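Local coordinates for DNA-damage inducible protein DDI1-like protein (Leishmania major, PDB 5YQ8) that acts as an aspartic protease of the DDI1 family, here represented by its dimeric retroviral protease-like (retropepsin) domain, at residues T4-P9 and I104-N109; V69-M74 and I116-L121. All blocks are in the same frame, centred on the assembly; numbering follows the deposited sequence.

Interaction 1 of 2, residues T4-P9 and I104-N109; sequences TMLYVP and IDLKHN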
ATOM      1  N   THR A   4      -6.270 -11.385  -2.648  1.00 13.29           N
ATOM      2  CA  THR A   4      -6.099 -11.249  -1.206  1.00 13.53           C
ATOM      3  C   THR A   4      -5.247 -10.015  -0.831  1.00 11.96           C
ATOM      4  O   THR A   4      -4.209  -9.780  -1.360  1.00 11.32           O
ATOM      5  CB  THR A   4      -5.427 -12.510  -0.660  1.00 13.89           C
ATOM      6  OG1 THR A   4      -6.266 -13.620  -0.982  1.00 16.36           O
ATOM      7  CG2 THR A   4      -5.212 -12.441   0.884  1.00 14.17           C
ATOM      8  N   MET A   5      -5.677  -9.258   0.137  1.00 12.09           N
ATOM      9  CA  MET A   5      -4.841  -8.096   0.596  1.00 12.25           C
ATOM     10  C   MET A   5      -3.764  -8.631   1.482  1.00 11.21           C
ATOM     11  O   MET A   5      -3.902  -9.743   1.931  1.00 13.19           O
ATOM     12  CB  MET A   5      -5.677  -7.053   1.356  1.00 12.87           C
ATOM     13  CG  MET A   5      -6.939  -6.646   0.650  1.00 14.07           C
ATOM     14  SD  MET A   5      -6.736  -5.505  -0.727  1.00 15.88           S
ATOM     15  CE  MET A   5      -6.652  -6.626  -2.058  1.00 14.59           C
ATOM     16  N   LEU A   6      -2.708  -7.869   1.745  1.00 10.08           N
ATOM     17  CA  LEU A   6      -1.491  -8.381   2.433  1.00  9.44           C
ATOM     18  C   LEU A   6      -1.606  -8.180   3.940  1.00  9.17           C
ATOM     19  O   LEU A   6      -1.666  -7.053   4.402  1.00  8.58           O
ATOM     20  CB  LEU A   6      -0.204  -7.672   1.965  1.00  8.93           C
ATOM     21  CG  LEU A   6       0.058  -7.704   0.472  1.00  8.98           C
ATOM     22  CD1 LEU A   6       1.441  -7.100   0.127  1.00  8.50           C
ATOM     23  CD2 LEU A   6      -0.059  -9.166  -0.051  1.00  9.19           C
ATOM     24  N   TYR A   7      -1.650  -9.289   4.676  1.00  9.44           N
ATOM     25  CA  TYR A   7      -1.534  -9.291   6.138  1.00  9.46           C
ATOM     26  C   TYR A   7      -0.422 -10.222   6.599  1.00  8.79           C
ATOM     27  O   TYR A   7      -0.196 -11.231   6.012  1.00 10.18           O
ATOM     28  CB  TYR A   7      -2.836  -9.712   6.784  1.00  9.56           C
ATOM     29  CG  TYR A   7      -3.949  -8.717   6.626  1.00 10.14           C
ATOM     30  CD1 TYR A   7      -4.703  -8.619   5.427  1.00 10.05           C
ATOM     31  CD2 TYR A   7      -4.336  -7.934   7.702  1.00 10.29           C
ATOM     32  CE1 TYR A   7      -5.706  -7.692   5.314  1.00 10.11           C
ATOM     33  CE2 TYR A   7      -5.381  -7.028   7.591  1.00 10.41           C
ATOM     34  CZ  TYR A   7      -6.030  -6.892   6.414  1.00 10.24           C
ATOM     35  OH  TYR A   7      -7.026  -6.014   6.417  1.00  9.94           O
ATOM     36  N   VAL A   8       0.295  -9.823   7.620  1.00  7.97           N
ATOM     37  CA  VAL A   8       1.187 -10.680   8.340  1.00  7.51           C
ATOM     38  C   VAL A   8       0.776 -10.828   9.792  1.00  7.07           C
ATOM     39  O   VAL A   8       0.252  -9.882  10.404  1.00  6.52           O
ATOM     40  CB  VAL A   8       2.604 -10.183   8.232  1.00  7.69           C
ATOM     41  CG1 VAL A   8       3.111 -10.354   6.807  1.00  7.73           C
ATOM     42  CG2 VAL A   8       2.746  -8.737   8.743  1.00  7.92           C
ATOM     43  N   PRO A   9       1.022 -12.028  10.361  1.00  7.30           N
ATOM     44  CA  PRO A   9       0.836 -12.146  11.811  1.00  7.66           C
ATOM     45  C   PRO A   9       2.059 -11.644  12.599  1.00  8.13           C
ATOM     46  O   PRO A   9       3.145 -11.531  12.075  1.00  9.67           O
ATOM     47  CB  PRO A   9       0.625 -13.623  12.006  1.00  7.55           C
ATOM     48  CG  PRO A   9       1.518 -14.233  10.872  1.00  7.70           C
ATOM     49  CD  PRO A   9       1.454 -13.296   9.735  1.00  7.18           C
ATOM     50  N   ILE A 104       8.722  -6.248   0.447  1.00 11.14           N
ATOM     51  CA  ILE A 104       7.389  -6.769   0.205  1.00 11.01           C
ATOM     52  C   ILE A 104       7.515  -7.563  -1.070  1.00 11.19           C
ATOM     53  O   ILE A 104       7.431  -7.012  -2.199  1.00 10.40           O
ATOM     54  CB  ILE A 104       6.349  -5.668   0.069  1.00 11.43           C
ATOM     55  CG1 ILE A 104       6.342  -4.767   1.316  1.00 11.53           C
ATOM     56  CG2 ILE A 104       4.931  -6.214  -0.107  1.00 11.62           C
ATOM     57  CD1 ILE A 104       5.720  -3.391   1.029  1.00 12.03           C
ATOM     58  N   ASP A 105       7.782  -8.853  -0.874  1.00 12.21           N
ATOM     59  CA  ASP A 105       8.114  -9.767  -1.958  1.00 13.35           C
ATOM     60  C   ASP A 105       6.858 -10.518  -2.406  1.00 13.13           C
ATOM     61  O   ASP A 105       6.455 -11.456  -1.775  1.00 13.34           O
ATOM     62  CB  ASP A 105       9.217 -10.720  -1.510  1.00 14.02           C
ATOM     63  CG  ASP A 105       9.809 -11.503  -2.649  1.00 15.87           C
ATOM     64  OD1 ASP A 105       9.254 -11.482  -3.773  1.00 18.46           O
ATOM     65  OD2 ASP A 105      10.853 -12.166  -2.435  1.00 19.08           O
ATOM     66  N   LEU A 106       6.268 -10.075  -3.514  1.00 12.72           N
ATOM     67  CA  LEU A 106       5.073 -10.685  -4.093  1.00 12.57           C
ATOM     68  C   LEU A 106       5.382 -11.684  -5.179  1.00 12.35           C
ATOM     69  O   LEU A 106       4.497 -12.057  -5.962  1.00 12.25           O
ATOM     70  CB  LEU A 106       4.140  -9.641  -4.693  1.00 12.38           C
ATOM     71  CG  LEU A 106       3.679  -8.618  -3.700  1.00 12.62           C
ATOM     72  CD1 LEU A 106       3.400  -7.288  -4.409  1.00 12.67           C
ATOM     73  CD2 LEU A 106       2.508  -9.153  -2.925  1.00 12.22           C
ATOM     74  N   LYS A 107       6.626 -12.103  -5.247  1.00 12.69           N
ATOM     75  CA  LYS A 107       6.963 -13.250  -6.057  1.00 12.66           C
ATOM     76  C   LYS A 107       6.840 -14.509  -5.190  1.00 12.98           C
ATOM     77  O   LYS A 107       6.218 -15.464  -5.598  1.00 13.99           O
ATOM     78  CB  LYS A 107       8.357 -13.044  -6.621  1.00 12.35           C
ATOM     79  CG  LYS A 107       8.875 -14.196  -7.441  1.00 12.55           C
ATOM     80  CD  LYS A 107      10.254 -13.850  -7.992  1.00 12.44           C
ATOM     81  CE  LYS A 107      10.982 -15.068  -8.588  1.00 12.60           C
ATOM     82  NZ  LYS A 107      11.877 -14.652  -9.732  1.00 12.88           N
ATOM     83  N   HIS A 108       7.469 -14.532  -4.029  1.00 13.30           N
ATOM     84  CA  HIS A 108       7.372 -15.672  -3.124  1.00 15.07           C
ATOM     85  C   HIS A 108       6.404 -15.403  -1.969  1.00 15.23           C
ATOM     86  O   HIS A 108       6.368 -16.177  -1.026  1.00 15.98           O
ATOM     87  CB  HIS A 108       8.722 -16.071  -2.546  1.00 15.32           C
ATOM     88  CG  HIS A 108       9.877 -15.949  -3.501  1.00 17.37           C
ATOM     89  ND1 HIS A 108      10.692 -14.814  -3.565  1.00 18.65           N
ATOM     90  CD2 HIS A 108      10.428 -16.858  -4.346  1.00 17.39           C
ATOM     91  CE1 HIS A 108      11.647 -15.020  -4.457  1.00 20.70           C
ATOM     92  NE2 HIS A 108      11.523 -16.258  -4.930  1.00 20.76           N
ATOM     93  N   ASN A 109       5.638 -14.313  -2.045  1.00 15.56           N
ATOM     94  CA  ASN A 109       4.479 -14.049  -1.165  1.00 14.40           C
ATOM     95  C   ASN A 109       4.888 -13.982   0.337  1.00 12.70           C
ATOM     96  O   ASN A 109       4.393 -14.705   1.138  1.00 10.65           O
ATOM     97  CB  ASN A 109       3.398 -15.109  -1.424  1.00 15.17           C
ATOM     98  CG  ASN A 109       2.112 -14.841  -0.651  1.00 16.93           C
ATOM     99  OD1 ASN A 109       1.561 -13.725  -0.678  1.00 17.61           O
ATOM    100  ND2 ASN A 109       1.623 -15.882   0.064  1.00 17.06           N
TER
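L6 reaches across to I104 and L106 with the end of its isobutyl group, in a wholly apolar contact. CD1 of L6 lies 3.6 Å from CG2 of I104 and 3.8 Å from CD2 of L106, the two partners roughly at right angles as seen from that methyl; CD2 of L6 adds a second touch on L106 CD2 at 3.9 Å. One L106 methyl therefore meets both prongs of the L6 fork, whereas I104 offers its short CG2 branch. In I104 that branch stands anti to the backbone N, with CG1 turned beside the N (chi1 -56°). The long axes of both partners run at a slant to L6, and the backbones stay apart, with 9.0 Å between L6 CA and N109 CA. All three residues are buried, although the segments share only 117 Å².

The contact lies at the retropepsin dimer interface. I104 and D105 pair in an antiparallel ladder with a strand of the second subunit and carry the sheet across the interface, I104 packs on I104 of that subunit, and L106 packs on its L97. The side chain of L6 is about 8 Å from that of D22, the probable active-site aspartate.

Polar interactions hold the turn that presents L106. OD1 of D105 accepts from K107 N at 3.1 Å, closing an Asx turn; the N-H approaches on the anti side, 31° out of the carboxylate plane. OD2 of D105 accepts from H108 ND1 at 2.9 Å. This donor lies 41° above the carboxylate plane, yet OD2 sits in the imidazole plane, at the ring edge. One carboxylate thus ties down two successive residues, while CG of K107 covers one face of the H108 ring from 4.1 Å above its centre.

Interaction 2 of 2, residues V69-M74 and I116-L121; sequences VNLAGM and INVPFL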
ATOM      1  N   VAL A  69       7.346  -5.226  18.948  1.00 11.77           N
ATOM      2  CA  VAL A  69       6.512  -6.099  18.134  1.00 11.36           C
ATOM      3  C   VAL A  69       7.354  -7.222  17.555  1.00 11.51           C
ATOM      4  O   VAL A  69       8.367  -6.986  16.891  1.00 10.59           O
ATOM      5  CB  VAL A  69       5.926  -5.277  17.005  1.00 11.32           C
ATOM      6  CG1 VAL A  69       4.944  -6.085  16.215  1.00 12.21           C
ATOM      7  CG2 VAL A  69       5.204  -4.063  17.532  1.00 11.23           C
ATOM      8  N   ASN A  70       6.921  -8.457  17.795  1.00 12.28           N
ATOM      9  CA  ASN A  70       7.665  -9.632  17.411  1.00 13.03           C
ATOM     10  C   ASN A  70       7.247 -10.022  16.018  1.00 14.75           C
ATOM     11  O   ASN A  70       6.258 -10.759  15.784  1.00 15.77           O
ATOM     12  CB  ASN A  70       7.467 -10.776  18.410  1.00 12.96           C
ATOM     13  CG  ASN A  70       8.154 -12.051  17.970  1.00 12.83           C
ATOM     14  OD1 ASN A  70       7.657 -12.742  17.053  1.00 12.65           O
ATOM     15  ND2 ASN A  70       9.363 -12.317  18.515  1.00 12.68           N
ATOM     16  N   LEU A  71       8.008  -9.527  15.051  1.00 17.18           N
ATOM     17  CA  LEU A  71       7.683  -9.722  13.634  1.00 15.40           C
ATOM     18  C   LEU A  71       8.854 -10.463  13.032  1.00 15.58           C
ATOM     19  O   LEU A  71      10.042 -10.092  13.244  1.00 15.20           O
ATOM     20  CB  LEU A  71       7.407  -8.369  12.975  1.00 14.84           C
ATOM     21  CG  LEU A  71       7.011  -8.456  11.503  1.00 14.68           C
ATOM     22  CD1 LEU A  71       5.852  -9.410  11.256  1.00 14.67           C
ATOM     23  CD2 LEU A  71       6.639  -7.110  10.944  1.00 15.00           C
ATOM     24  N   ALA A  72       8.530 -11.536  12.316  1.00 15.98           N
ATOM     25  CA  ALA A  72       9.528 -12.428  11.690  1.00 16.53           C
ATOM     26  C   ALA A  72      10.387 -13.079  12.697  1.00 16.04           C
ATOM     27  O   ALA A  72      11.579 -13.278  12.410  1.00 17.50           O
ATOM     28  CB  ALA A  72      10.381 -11.687  10.621  1.00 16.64           C
ATOM     29  N   GLY A  73       9.803 -13.416  13.854  1.00 16.14           N
ATOM     30  CA  GLY A  73      10.592 -13.894  14.995  1.00 16.18           C
ATOM     31  C   GLY A  73      11.656 -12.943  15.587  1.00 16.88           C
ATOM     32  O   GLY A  73      12.516 -13.348  16.377  1.00 18.17           O
ATOM     33  N   MET A  74      11.616 -11.669  15.216  1.00 17.26           N
ATOM     34  CA  MET A  74      12.542 -10.697  15.757  1.00 17.00           C
ATOM     35  C   MET A  74      11.748  -9.683  16.494  1.00 14.45           C
ATOM     36  O   MET A  74      10.637  -9.361  16.109  1.00 13.15           O
ATOM     37  CB  MET A  74      13.314  -9.997  14.649  1.00 19.95           C
ATOM     38  CG  MET A  74      14.241 -10.854  13.832  1.00 22.01           C
ATOM     39  SD  MET A  74      15.027  -9.815  12.570  1.00 26.76           S
ATOM     40  CE  MET A  74      13.644  -9.355  11.595  1.00 23.41           C
ATOM     41  N   ILE A 116      14.817 -13.077   7.291  1.00 14.77           N
ATOM     42  CA  ILE A 116      13.638 -13.833   7.687  1.00 16.07           C
ATOM     43  C   ILE A 116      12.465 -13.326   6.848  1.00 15.12           C
ATOM     44  O   ILE A 116      12.188 -12.125   6.797  1.00 13.65           O
ATOM     45  CB  ILE A 116      13.311 -13.668   9.212  1.00 17.45           C
ATOM     46  CG1 ILE A 116      14.556 -13.844  10.086  1.00 18.30           C
ATOM     47  CG2 ILE A 116      12.247 -14.650   9.607  1.00 18.96           C
ATOM     48  CD1 ILE A 116      15.279 -15.201   9.945  1.00 18.49           C
ATOM     49  N   ASN A 117      11.714 -14.267   6.292  1.00 15.15           N
ATOM     50  CA  ASN A 117      10.551 -14.025   5.482  1.00 15.28           C
ATOM     51  C   ASN A 117       9.290 -14.518   6.179  1.00 14.20           C
ATOM     52  O   ASN A 117       9.141 -15.683   6.407  1.00 13.37           O
ATOM     53  CB  ASN A 117      10.712 -14.773   4.159  1.00 16.13           C
ATOM     54  CG  ASN A 117      12.035 -14.425   3.453  1.00 17.40           C
ATOM     55  OD1 ASN A 117      12.121 -13.500   2.650  1.00 17.62           O
ATOM     56  ND2 ASN A 117      13.094 -15.195   3.774  1.00 19.02           N
ATOM     57  N   VAL A 118       8.375 -13.604   6.503  1.00 13.65           N
ATOM     58  CA  VAL A 118       7.057 -13.943   7.014  1.00 12.88           C
ATOM     59  C   VAL A 118       6.143 -14.044   5.793  1.00 12.89           C
ATOM     60  O   VAL A 118       5.936 -13.065   5.112  1.00 11.62           O
ATOM     61  CB  VAL A 118       6.485 -12.825   7.913  1.00 13.07           C
ATOM     62  CG1 VAL A 118       5.255 -13.256   8.673  1.00 12.12           C
ATOM     63  CG2 VAL A 118       7.480 -12.468   8.942  1.00 13.63           C
ATOM     64  N   PRO A 119       5.488 -15.194   5.586  1.00 13.25           N
ATOM     65  CA  PRO A 119       4.556 -15.322   4.484  1.00 13.80           C
ATOM     66  C   PRO A 119       3.250 -14.599   4.832  1.00 13.65           C
ATOM     67  O   PRO A 119       2.845 -14.551   5.992  1.00 14.11           O
ATOM     68  CB  PRO A 119       4.338 -16.825   4.352  1.00 13.67           C
ATOM     69  CG  PRO A 119       4.840 -17.447   5.599  1.00 13.76           C
ATOM     70  CD  PRO A 119       5.412 -16.350   6.476  1.00 14.48           C
ATOM     71  N   PHE A 120       2.667 -13.990   3.811  1.00 13.15           N
ATOM     72  CA  PHE A 120       1.392 -13.319   3.903  1.00 12.07           C
ATOM     73  C   PHE A 120       0.373 -14.368   4.162  1.00 12.40           C
ATOM     74  O   PHE A 120       0.433 -15.517   3.589  1.00 13.02           O
ATOM     75  CB  PHE A 120       1.064 -12.542   2.623  1.00 11.73           C
ATOM     76  CG  PHE A 120       2.029 -11.401   2.373  1.00 11.74           C
ATOM     77  CD1 PHE A 120       2.206 -10.392   3.324  1.00 11.03           C
ATOM     78  CD2 PHE A 120       2.817 -11.368   1.219  1.00 11.51           C
ATOM     79  CE1 PHE A 120       3.165  -9.379   3.122  1.00 11.26           C
ATOM     80  CE2 PHE A 120       3.756 -10.346   1.026  1.00 11.76           C
ATOM     81  CZ  PHE A 120       3.929  -9.350   1.982  1.00 10.87           C
ATOM     82  N   LEU A 121      -0.577 -13.975   4.998  1.00 12.32           N
ATOM     83  CA  LEU A 121      -1.606 -14.864   5.394  1.00 12.91           C
ATOM     84  C   LEU A 121      -2.478 -15.202   4.199  1.00 13.23           C
ATOM     85  O   LEU A 121      -2.764 -14.315   3.367  1.00 13.00           O
ATOM     86  CB  LEU A 121      -2.481 -14.255   6.479  1.00 13.22           C
ATOM     87  CG  LEU A 121      -1.842 -13.922   7.819  1.00 13.18           C
ATOM     88  CD1 LEU A 121      -2.780 -13.026   8.571  1.00 12.76           C
ATOM     89  CD2 LEU A 121      -1.570 -15.178   8.626  1.00 13.26           C
TER
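A72 meets V118 and I116 most closely: its CB faces the CG2 methyls of both, which lie about at right angles to one another as seen from it. CG2 of V118 comes to 3.4 Å from A72 CB, tighter than ordinary van der Waals contact, and equally near A72 CA; I116 CG2 lies 3.6 Å from A72 CB and rests against the carbonyl oxygen A72 O at 3.2 Å. The V118 methyl stands beside its own backbone N because CG1 takes the place anti to it (chi1 -169°).

A72 projects from a type I' beta turn, L71 to M74, that joins strands 62-71 and 74-83 as a two-residue hairpin. Its closing bonds are L71 N to M74 O, 2.8 Å, and M74 N to L71 O, 3.0 Å. A72 and G73 both have the positive phi this turn requires.

The loose part is L71, whose CD1 stays 4.2 Å from V118 CG2, the two side chains crossing at about a right angle. I116 remains exposed to solvent despite its close contact. Since the links between the segments are methyl and carbonyl contacts with no directed bond, the hairpin tip is held against strand 116-119 by shape and apolar burial.

The two contacts have centres 11 Å apart, and each brings the sheet of strands 7-12 and 62-71, or the chain leading into it, against the sheet of strands 103-105, 110-113 and 116-119 or its adjoining loop. Interaction 1 couples 4-9 with 104-109; interaction 2 couples the end of strand 62-71 with 116-121. Their segments alternate along the chain, in the order 4-9, 69-74, 104-109, 116-121. They also touch: Y7 O and L121 N, 2.9 Å apart, probably form a hydrogen bond, and V8 CG1 packs on F120 CD1 at 3.6 Å. The second subunit reaches interaction 1 alone, so the same junction runs from the dimer interface out to a hairpin tip.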